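Local atomic coordinates of putative Lipoprotein (Shewanella oneidensis, PDB entry 3U24), a protein that is a putative lipoprotein of unknown function that binds zinc and calcium ions and belongs to a family grouped with metallopeptidases. Residues Glu446-Glu451 with Asp533-Tyr538; Ile477-Ile482 with Gln520-Tyr525; Gln491-Met496 with Gln502-Ala507. One frame throughout, in Å; residues are numbered along the deposited sequence.

The three contacts illustrate how interaction chemistry varies with place in a largely helical protein. All are buried. Contact 2 has its centre nearest that of the chain, about 13 Å from it; the centres of contacts 1 and 3 lie at about 23 and 21 Å, and these two are bordered by the partly exposed Glu451 and the exposed Arg504. Helix 523-542 meets helix 435-451 in contact 1 through a salt bridge, whereas in contact 2 residues just ahead of Ser523 meet helix 459-485 through apolar atoms and a water-bridged aspartate. Contact 3, between neighbours in sequence, relies on close methyl packing and one backbone bond. It touches contact 2 directly, Leu478 CB lying 3.8 Å from Leu495 CD2.

Contact 1 (Glu446-Glu451 with Asp533-Tyr538); sequences ERMMLE and DFREEY
Arg535 of helix 523-542 reaches across to Glu451 near the end of helix 435-451 and bridges two backbones that stay well apart, Met448 CA and Arg535 CA being separated by 10.5 Å. The closely packed part is small. Met448, a selenomethionine, sets CG 3.6 Å from Arg535 NH1, meeting the edge of the guanidinium near its plane, while Leu548 and Phe551 also touch the arginine. The polar part faces the looser side, where Glu451 is partly exposed. Arg535 NH2 donates to Glu451 OE1 at 2.8 Å in a nearly straight bond (168°) that uses the syn lone pair. The bond lies in the guanidinium plane, though the carboxylate is turned 37° from it. A water, 2.8 Å from Glu451 OE1 and 3.0 Å from Arg535 NH1, bridges the same two groups. A bend at chi3 (82°) turns the arginine so that NE and NH2 also grip Glu536 OE2 side-on, NE at 3.0 Å. Outside the segments, Tyr444 takes NH1 and Tyr532 binds Glu451 OE2. A leucine in place of Arg535 would probably leave Glu451 and Glu536 without their shared positive partner. Glu451 OE1 and Glu536 OE2 lie 5.5 Å apart. One guanidinium thus joins two acidic groups, and its charge likely offsets the repulsion between them.

Contact 2 (Ile477-Ile482 with Gln520-Tyr525); sequences ILDYSI and QLTSYY
Asp479 on helix 459-485 faces residues 520-522, and the backbones come close here, with Asp479 CA and Leu521 CA 6.2 Å apart. At the beginning of the second segment, Gln520 starts its side chain away from helix 459-485 and serves its own segment instead: its carbonyl O accepts from both the N and the OG of Ser523, and its NE2 donates to Tyr524 OH at 3.0 Å in the plane of the amide. Leu521 comes next and carries much of the contact. Its CB lies 3.8 Å from Asp479 CB, while its CD1 approaches Leu478 CD2 at 4.3 Å. Its backbone N gives a hydrogen bond to a water, which in turn donates to Asp479 OD1, each leg being 2.9 Å, so the aspartate holds this backbone through an intermediary. Asp479 CG is anti to the backbone N (chi1 -168°), which brings the carboxylate beside Leu521 and Thr522. OD2 has direct partners beyond the segments, the backbone N of Val519 and the hydroxyl of Tyr246. Thr522 then crosses Asp479 at about a right angle and brings its CG2 methyl 4.0 Å from OD2; the hydroxyl of Thr522 bonds back to Val519 O. Farther along, Ser523 OG lies over one face of the Tyr524 ring, offset toward the rim, and Tyr525 OH is hydrogen-bonded to Asp270 OD2 of helix 260-289. A buried aspartate that accepts one backbone N-H directly and another through water, beside leucine and threonine methyls, thus docks residues 521-522 on the flank of helix 459-485, in the helical body of this DUF885 protein.

Contact 3 (Gln491-Met496 with Gln502-Ala507); sequences QAIALM and QQRAEA
Ile493 and Met496 of helix 489-499 pack on Ala507 of helix 504-516, so the contact closes two consecutive helices joined by a short loop; a calcium ion is bound about 7 Å from the Ile493 side chain. The apolar part centres on Ala507. Ile493 CA and Ala507 CA are 5.5 Å apart, a spacing that the small alanine side chain allows. Ala507 CB meets Ile493 CD1 and Met496 CB, each at 3.7 Å, and a bent chi2 (-57°) brings that CD1 round to the alanine. The other branch of the isoleucine serves a different partner: CG2 lies over one face of the Arg504 guanidinium, offset toward the rim, 3.8 Å from NH1. Arg504 is exposed, and its NH2 forms a salt bridge with Glu508; it also touches a crystal neighbour, so its pose may partly reflect crystal packing. Met496, a selenomethionine, runs alongside Gln502, its CE methyl 3.4 Å from both OE1 and NE2 of the amide; Gln502 OE1 has no hydrogen-bonding partner in the model. The polar tie between the segments is a backbone bond: Gln502 N donates to Met496 O at 3.0 Å, with an N-H...O angle of 159°.

Contact 1 (Glu446-Glu451 with Asp533-Tyr538)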
loop_
_atom_site.group_PDB
_atom_site.type_symbol
_atom_site.label_atom_id
_atom_site.label_comp_id
_atom_site.label_asym_id
_atom_site.label_seq_id
_atom_site.Cartn_x
_atom_site.Cartn_y
_atom_site.Cartn_z
ATOM N N GLU A 446 -7.434 15.683 -4.342
ATOM C CA GLU A 446 -7.387 16.031 -5.743
ATOM C C GLU A 446 -8.736 16.657 -6.183
ATOM O O GLU A 446 -8.788 17.736 -6.780
ATOM C CB GLU A 446 -7.064 14.797 -6.592
ATOM C CG GLU A 446 -5.879 13.974 -6.101
ATOM C CD GLU A 446 -5.827 12.565 -6.692
ATOM O OE1 GLU A 446 -6.733 12.209 -7.473
ATOM O OE2 GLU A 446 -4.881 11.808 -6.372
ATOM N N ARG A 447 -9.818 15.995 -5.832
ATOM C CA ARG A 447 -11.129 16.457 -6.212
ATOM C C ARG A 447 -11.477 17.774 -5.515
ATOM O O ARG A 447 -11.901 18.748 -6.152
ATOM C CB ARG A 447 -12.136 15.341 -5.932
ATOM C CG ARG A 447 -13.597 15.722 -5.905
ATOM C CD ARG A 447 -14.188 16.004 -7.248
ATOM N NE ARG A 447 -14.221 14.776 -8.048
ATOM C CZ ARG A 447 -15.029 14.546 -9.095
ATOM N NH1 ARG A 447 -15.924 15.472 -9.503
ATOM N NH2 ARG A 447 -14.925 13.363 -9.717
HETATM N N MSE A 448 -11.272 17.801 -4.204
HETATM C CA MSE A 448 -11.564 18.984 -3.386
HETATM C C MSE A 448 -10.780 20.194 -3.902
HETATM O O MSE A 448 -11.354 21.244 -4.068
HETATM C CB MSE A 448 -11.226 18.696 -1.922
HETATM C CG MSE A 448 -11.510 19.817 -0.961
HETATM SE SE MSE A 448 -9.949 20.981 -0.855
HETATM C CE MSE A 448 -8.709 19.753 0.075
HETATM N N MSE A 449 -9.480 20.055 -4.173
HETATM C CA MSE A 449 -8.705 21.215 -4.711
HETATM C C MSE A 449 -9.266 21.786 -6.022
HETATM O O MSE A 449 -9.345 22.993 -6.167
HETATM C CB MSE A 449 -7.240 20.865 -4.942
HETATM C CG MSE A 449 -6.504 20.576 -3.674
HETATM SE SE MSE A 449 -6.004 22.228 -2.740
HETATM C CE MSE A 449 -4.267 22.533 -3.693
ATOM N N LEU A 450 -9.633 20.910 -6.956
ATOM C CA LEU A 450 -10.218 21.360 -8.194
ATOM C C LEU A 450 -11.574 21.989 -7.947
ATOM O O LEU A 450 -11.878 23.056 -8.508
ATOM C CB LEU A 450 -10.352 20.231 -9.221
ATOM C CG LEU A 450 -9.107 19.611 -9.857
ATOM C CD1 LEU A 450 -9.518 18.652 -10.979
ATOM C CD2 LEU A 450 -8.235 20.659 -10.437
ATOM N N GLU A 451 -12.391 21.357 -7.111
ATOM C CA GLU A 451 -13.715 21.938 -6.786
ATOM C C GLU A 451 -13.582 23.333 -6.193
ATOM O O GLU A 451 -14.450 24.187 -6.446
ATOM C CB GLU A 451 -14.524 21.069 -5.815
ATOM C CG GLU A 451 -15.013 19.735 -6.389
ATOM C CD GLU A 451 -15.821 18.905 -5.400
ATOM O OE1 GLU A 451 -15.803 19.208 -4.173
ATOM O OE2 GLU A 451 -16.492 17.941 -5.853
ATOM N N ASP A 533 -18.415 11.182 0.596
ATOM C CA ASP A 533 -19.810 11.007 1.069
ATOM C C ASP A 533 -19.970 11.479 2.528
ATOM O O ASP A 533 -20.923 12.140 2.840
ATOM C CB ASP A 533 -20.286 9.563 0.955
ATOM C CG ASP A 533 -20.350 9.064 -0.501
ATOM O OD1 ASP A 533 -20.388 9.920 -1.447
ATOM O OD2 ASP A 533 -20.358 7.797 -0.674
ATOM N N PHE A 534 -19.032 11.162 3.408
ATOM C CA PHE A 534 -19.107 11.722 4.754
ATOM C C PHE A 534 -19.082 13.247 4.735
ATOM O O PHE A 534 -19.826 13.869 5.454
ATOM C CB PHE A 534 -17.994 11.199 5.667
ATOM C CG PHE A 534 -17.958 11.852 7.031
ATOM C CD1 PHE A 534 -19.132 12.021 7.770
ATOM C CD2 PHE A 534 -16.768 12.267 7.572
ATOM C CE1 PHE A 534 -19.103 12.616 9.013
ATOM C CE2 PHE A 534 -16.723 12.841 8.821
ATOM C CZ PHE A 534 -17.887 13.051 9.538
ATOM N N ARG A 535 -18.248 13.847 3.898
ATOM C CA ARG A 535 -18.230 15.289 3.825
ATOM C C ARG A 535 -19.597 15.828 3.432
ATOM O O ARG A 535 -20.108 16.755 4.077
ATOM C CB ARG A 535 -17.191 15.824 2.883
ATOM C CG ARG A 535 -17.214 17.331 2.895
ATOM C CD ARG A 535 -16.263 17.897 1.891
ATOM N NE ARG A 535 -16.831 17.918 0.560
ATOM C CZ ARG A 535 -16.212 18.393 -0.501
ATOM N NH1 ARG A 535 -14.957 18.846 -0.420
ATOM N NH2 ARG A 535 -16.851 18.414 -1.652
ATOM N N GLU A 536 -20.190 15.261 2.391
ATOM C CA GLU A 536 -21.471 15.790 1.929
ATOM C C GLU A 536 -22.539 15.599 2.988
ATOM O O GLU A 536 -23.397 16.430 3.131
ATOM C CB GLU A 536 -21.885 15.187 0.600
ATOM C CG GLU A 536 -20.955 15.527 -0.580
ATOM C CD GLU A 536 -20.734 17.037 -0.802
ATOM O OE1 GLU A 536 -21.694 17.748 -1.172
ATOM O OE2 GLU A 536 -19.581 17.511 -0.614
ATOM N N GLU A 537 -22.472 14.501 3.730
ATOM C CA GLU A 537 -23.370 14.243 4.865
ATOM C C GLU A 537 -23.204 15.273 5.989
ATOM O O GLU A 537 -24.162 15.701 6.613
ATOM C CB GLU A 537 -23.102 12.834 5.407
ATOM C CG GLU A 537 -23.826 12.518 6.704
ATOM C CD GLU A 537 -23.539 11.123 7.222
ATOM O OE1 GLU A 537 -22.475 10.553 6.933
ATOM O OE2 GLU A 537 -24.390 10.589 7.954
ATOM N N TYR A 538 -21.974 15.677 6.230
ATOM C CA TYR A 538 -21.694 16.665 7.244
ATOM C C TYR A 538 -22.137 18.066 6.806
ATOM O O TYR A 538 -22.615 18.850 7.636
ATOM C CB TYR A 538 -20.218 16.659 7.531
ATOM C CG TYR A 538 -19.801 17.205 8.852
ATOM C CD1 TYR A 538 -19.832 16.412 9.969
ATOM C CD2 TYR A 538 -19.276 18.482 8.968
ATOM C CE1 TYR A 538 -19.409 16.883 11.185
ATOM C CE2 TYR A 538 -18.831 18.960 10.179
ATOM C CZ TYR A 538 -18.905 18.143 11.276
ATOM O OH TYR A 538 -18.478 18.570 12.492
HETATM O O HOH W 1 -14.778 21.102 -2.347
#

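Contact 2 (Ile477-Ile482 with Gln520-Tyr525)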
loop_
_atom_site.group_PDB
_atom_site.type_symbol
_atom_site.label_atom_id
_atom_site.label_comp_id
_atom_site.label_asym_id
_atom_site.label_seq_id
_atom_site.Cartn_x
_atom_site.Cartn_y
_atom_site.Cartn_z
ATOM N N ILE A 477 -13.296 -1.947 -9.802
ATOM C CA ILE A 477 -14.010 -2.821 -10.750
ATOM C C ILE A 477 -13.192 -4.084 -11.080
ATOM O O ILE A 477 -13.698 -5.220 -11.053
ATOM C CB ILE A 477 -14.388 -2.041 -12.015
ATOM C CG1 ILE A 477 -15.329 -0.912 -11.627
ATOM C CG2 ILE A 477 -15.066 -2.920 -13.070
ATOM C CD1 ILE A 477 -15.726 -0.023 -12.772
ATOM N N LEU A 478 -11.928 -3.882 -11.361
ATOM C CA LEU A 478 -11.043 -4.943 -11.768
ATOM C C LEU A 478 -10.846 -5.943 -10.641
ATOM O O LEU A 478 -11.016 -7.173 -10.822
ATOM C CB LEU A 478 -9.694 -4.348 -12.173
ATOM C CG LEU A 478 -8.552 -5.332 -12.473
ATOM C CD1 LEU A 478 -8.624 -5.728 -13.921
ATOM C CD2 LEU A 478 -7.164 -4.744 -12.236
ATOM N N ASP A 479 -10.500 -5.429 -9.461
ATOM C CA ASP A 479 -10.158 -6.337 -8.366
ATOM C C ASP A 479 -11.363 -7.207 -7.989
ATOM O O ASP A 479 -11.247 -8.432 -7.841
ATOM C CB ASP A 479 -9.610 -5.605 -7.154
ATOM C CG ASP A 479 -8.977 -6.559 -6.135
ATOM O OD1 ASP A 479 -7.844 -7.066 -6.396
ATOM O OD2 ASP A 479 -9.598 -6.769 -5.057
ATOM N N TYR A 480 -12.520 -6.564 -7.902
ATOM C CA TYR A 480 -13.759 -7.217 -7.541
ATOM C C TYR A 480 -14.189 -8.190 -8.615
ATOM O O TYR A 480 -14.509 -9.341 -8.320
ATOM C CB TYR A 480 -14.856 -6.162 -7.288
ATOM C CG TYR A 480 -16.170 -6.728 -6.790
ATOM C CD1 TYR A 480 -16.373 -6.992 -5.439
ATOM C CD2 TYR A 480 -17.194 -7.038 -7.669
ATOM C CE1 TYR A 480 -17.589 -7.542 -4.977
ATOM C CE2 TYR A 480 -18.398 -7.587 -7.226
ATOM C CZ TYR A 480 -18.607 -7.819 -5.876
ATOM O OH TYR A 480 -19.822 -8.362 -5.435
ATOM N N SER A 481 -14.197 -7.737 -9.866
ATOM C CA SER A 481 -14.689 -8.584 -10.950
ATOM C C SER A 481 -13.840 -9.834 -11.143
ATOM O O SER A 481 -14.374 -10.881 -11.425
ATOM C CB SER A 481 -14.857 -7.803 -12.242
ATOM O OG SER A 481 -15.695 -6.668 -11.989
ATOM N N ILE A 482 -12.539 -9.719 -10.953
ATOM C CA ILE A 482 -11.628 -10.856 -11.078
ATOM C C ILE A 482 -11.906 -11.904 -9.991
ATOM O O ILE A 482 -12.081 -13.064 -10.280
ATOM C CB ILE A 482 -10.156 -10.369 -11.019
ATOM C CG1 ILE A 482 -9.792 -9.710 -12.345
ATOM C CG2 ILE A 482 -9.179 -11.519 -10.730
ATOM C CD1 ILE A 482 -8.418 -9.050 -12.333
ATOM N N GLN A 520 -6.523 -5.108 -1.806
ATOM C CA GLN A 520 -5.669 -3.909 -1.705
ATOM C C GLN A 520 -5.972 -2.865 -2.798
ATOM O O GLN A 520 -5.938 -1.655 -2.552
ATOM C CB GLN A 520 -4.182 -4.315 -1.644
ATOM C CG GLN A 520 -3.200 -3.170 -1.345
ATOM C CD GLN A 520 -3.023 -2.214 -2.530
ATOM O OE1 GLN A 520 -3.135 -2.620 -3.689
ATOM N NE2 GLN A 520 -2.807 -0.924 -2.230
ATOM N N LEU A 521 -6.317 -3.337 -3.992
ATOM C CA LEU A 521 -6.582 -2.447 -5.151
ATOM C C LEU A 521 -7.820 -1.604 -4.948
ATOM O O LEU A 521 -7.895 -0.531 -5.524
ATOM C CB LEU A 521 -6.694 -3.219 -6.475
ATOM C CG LEU A 521 -5.342 -3.404 -7.166
ATOM C CD1 LEU A 521 -5.450 -4.472 -8.259
ATOM C CD2 LEU A 521 -4.842 -2.072 -7.725
ATOM N N THR A 522 -8.780 -2.063 -4.149
ATOM C CA THR A 522 -9.970 -1.249 -3.847
ATOM C C THR A 522 -9.726 -0.103 -2.832
ATOM O O THR A 522 -10.571 0.772 -2.665
ATOM C CB THR A 522 -11.138 -2.107 -3.299
ATOM O OG1 THR A 522 -10.815 -2.537 -1.970
ATOM C CG2 THR A 522 -11.398 -3.342 -4.186
ATOM N N SER A 523 -8.559 -0.070 -2.180
ATOM C CA SER A 523 -8.369 0.779 -1.016
ATOM C C SER A 523 -8.499 2.249 -1.380
ATOM O O SER A 523 -9.087 3.056 -0.622
ATOM C CB SER A 523 -7.040 0.459 -0.289
ATOM O OG SER A 523 -5.893 0.678 -1.085
ATOM N N TYR A 524 -8.007 2.587 -2.566
ATOM C CA TYR A 524 -7.966 3.978 -3.013
ATOM C C TYR A 524 -9.362 4.541 -3.153
ATOM O O TYR A 524 -9.680 5.610 -2.592
ATOM C CB TYR A 524 -7.217 4.116 -4.325
ATOM C CG TYR A 524 -5.906 3.391 -4.311
ATOM C CD1 TYR A 524 -5.847 2.033 -4.661
ATOM C CD2 TYR A 524 -4.731 4.038 -3.957
ATOM C CE1 TYR A 524 -4.665 1.344 -4.634
ATOM C CE2 TYR A 524 -3.526 3.351 -3.920
ATOM C CZ TYR A 524 -3.498 2.023 -4.265
ATOM O OH TYR A 524 -2.348 1.301 -4.247
ATOM N N TYR A 525 -10.211 3.825 -3.876
ATOM C CA TYR A 525 -11.546 4.320 -4.148
ATOM C C TYR A 525 -12.432 4.241 -2.896
ATOM O O TYR A 525 -13.273 5.091 -2.669
ATOM C CB TYR A 525 -12.175 3.514 -5.269
ATOM C CG TYR A 525 -13.548 3.950 -5.644
ATOM C CD1 TYR A 525 -13.776 5.189 -6.208
ATOM C CD2 TYR A 525 -14.623 3.103 -5.468
ATOM C CE1 TYR A 525 -15.047 5.597 -6.552
ATOM C CE2 TYR A 525 -15.896 3.472 -5.844
ATOM C CZ TYR A 525 -16.091 4.714 -6.395
ATOM O OH TYR A 525 -17.370 5.073 -6.696
HETATM O O HOH W 2 -5.665 -6.111 -4.725
#

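Contact 3 (Gln491-Met496 with Gln502-Ala507)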
loop_
_atom_site.group_PDB
_atom_site.type_symbol
_atom_site.label_atom_id
_atom_site.label_comp_id
_atom_site.label_asym_id
_atom_site.label_seq_id
_atom_site.Cartn_x
_atom_site.Cartn_y
_atom_site.Cartn_z
ATOM N N GLN A 491 -10.871 -9.405 -20.777
ATOM C CA GLN A 491 -11.798 -8.393 -20.237
ATOM C C GLN A 491 -11.076 -7.393 -19.336
ATOM O O GLN A 491 -11.342 -6.200 -19.407
ATOM C CB GLN A 491 -12.953 -9.051 -19.476
ATOM C CG GLN A 491 -13.911 -9.810 -20.373
ATOM C CD GLN A 491 -14.731 -10.841 -19.626
ATOM O OE1 GLN A 491 -14.495 -11.114 -18.449
ATOM N NE2 GLN A 491 -15.704 -11.429 -20.320
ATOM N N ALA A 492 -10.129 -7.855 -18.532
ATOM C CA ALA A 492 -9.451 -6.930 -17.593
ATOM C C ALA A 492 -8.621 -5.932 -18.374
ATOM O O ALA A 492 -8.608 -4.745 -18.052
ATOM C CB ALA A 492 -8.592 -7.671 -16.583
ATOM N N ILE A 493 -7.933 -6.409 -19.405
ATOM C CA ILE A 493 -7.113 -5.526 -20.250
ATOM C C ILE A 493 -7.971 -4.473 -20.991
ATOM O O ILE A 493 -7.574 -3.317 -21.073
ATOM C CB ILE A 493 -6.278 -6.314 -21.302
ATOM C CG1 ILE A 493 -5.251 -7.221 -20.633
ATOM C CG2 ILE A 493 -5.563 -5.378 -22.294
ATOM C CD1 ILE A 493 -4.291 -6.487 -19.715
ATOM N N ALA A 494 -9.135 -4.875 -21.502
ATOM C CA ALA A 494 -10.047 -3.981 -22.230
ATOM C C ALA A 494 -10.645 -2.954 -21.252
ATOM O O ALA A 494 -10.761 -1.803 -21.596
ATOM C CB ALA A 494 -11.147 -4.787 -22.988
ATOM N N LEU A 495 -10.956 -3.349 -20.005
ATOM C CA LEU A 495 -11.340 -2.370 -18.977
ATOM C C LEU A 495 -10.263 -1.273 -18.795
ATOM O O LEU A 495 -10.526 -0.065 -18.878
ATOM C CB LEU A 495 -11.569 -3.070 -17.638
ATOM C CG LEU A 495 -12.011 -2.256 -16.394
ATOM C CD1 LEU A 495 -13.506 -1.891 -16.515
ATOM C CD2 LEU A 495 -11.727 -3.051 -15.098
HETATM N N MSE A 496 -9.036 -1.702 -18.542
HETATM C CA MSE A 496 -8.016 -0.754 -18.188
HETATM C C MSE A 496 -7.680 0.126 -19.399
HETATM O O MSE A 496 -7.429 1.306 -19.257
HETATM C CB MSE A 496 -6.762 -1.443 -17.619
HETATM C CG MSE A 496 -6.877 -2.160 -16.228
HETATM SE SE MSE A 496 -8.022 -1.352 -14.806
HETATM C CE MSE A 496 -6.933 0.198 -14.360
ATOM N N GLN A 502 -5.748 3.579 -20.281
ATOM C CA GLN A 502 -4.360 3.214 -19.979
ATOM C C GLN A 502 -3.617 2.486 -21.126
ATOM O O GLN A 502 -4.220 1.927 -22.053
ATOM C CB GLN A 502 -4.311 2.368 -18.697
ATOM C CG GLN A 502 -4.522 3.228 -17.464
ATOM C CD GLN A 502 -4.718 2.450 -16.215
ATOM O OE1 GLN A 502 -4.231 1.335 -16.050
ATOM N NE2 GLN A 502 -5.441 3.050 -15.301
ATOM N N GLN A 503 -2.296 2.507 -21.016
ATOM C CA GLN A 503 -1.397 1.816 -21.927
ATOM C C GLN A 503 -1.379 0.324 -21.630
ATOM O O GLN A 503 -1.693 -0.143 -20.513
ATOM C CB GLN A 503 0.041 2.306 -21.736
ATOM C CG GLN A 503 0.277 3.767 -22.019
ATOM C CD GLN A 503 0.273 4.050 -23.500
ATOM O OE1 GLN A 503 -0.561 4.825 -23.979
ATOM N NE2 GLN A 503 1.200 3.397 -24.256
ATOM N N ARG A 504 -0.900 -0.404 -22.615
ATOM C CA ARG A 504 -0.833 -1.839 -22.556
ATOM C C ARG A 504 -0.061 -2.363 -21.343
ATOM O O ARG A 504 -0.529 -3.235 -20.625
ATOM C CB ARG A 504 -0.149 -2.317 -23.829
ATOM C CG ARG A 504 -0.007 -3.817 -23.917
ATOM C CD ARG A 504 -1.347 -4.479 -24.168
ATOM N NE ARG A 504 -1.291 -5.863 -23.718
ATOM C CZ ARG A 504 -2.137 -6.821 -24.089
ATOM N NH1 ARG A 504 -3.134 -6.556 -24.938
ATOM N NH2 ARG A 504 -1.961 -8.058 -23.606
ATOM N N ALA A 505 1.141 -1.853 -21.166
ATOM C CA ALA A 505 2.014 -2.312 -20.121
ATOM C C ALA A 505 1.364 -2.051 -18.743
ATOM O O ALA A 505 1.449 -2.886 -17.845
ATOM C CB ALA A 505 3.382 -1.628 -20.234
ATOM N N GLU A 506 0.721 -0.893 -18.580
ATOM C CA GLU A 506 0.075 -0.572 -17.323
ATOM C C GLU A 506 -1.073 -1.583 -17.079
ATOM O O GLU A 506 -1.228 -2.136 -15.973
ATOM C CB GLU A 506 -0.395 0.885 -17.277
ATOM N N ALA A 507 -1.816 -1.901 -18.130
ATOM C CA ALA A 507 -2.945 -2.799 -18.004
ATOM C C ALA A 507 -2.466 -4.177 -17.584
ATOM O O ALA A 507 -3.014 -4.772 -16.632
ATOM C CB ALA A 507 -3.734 -2.858 -19.286
#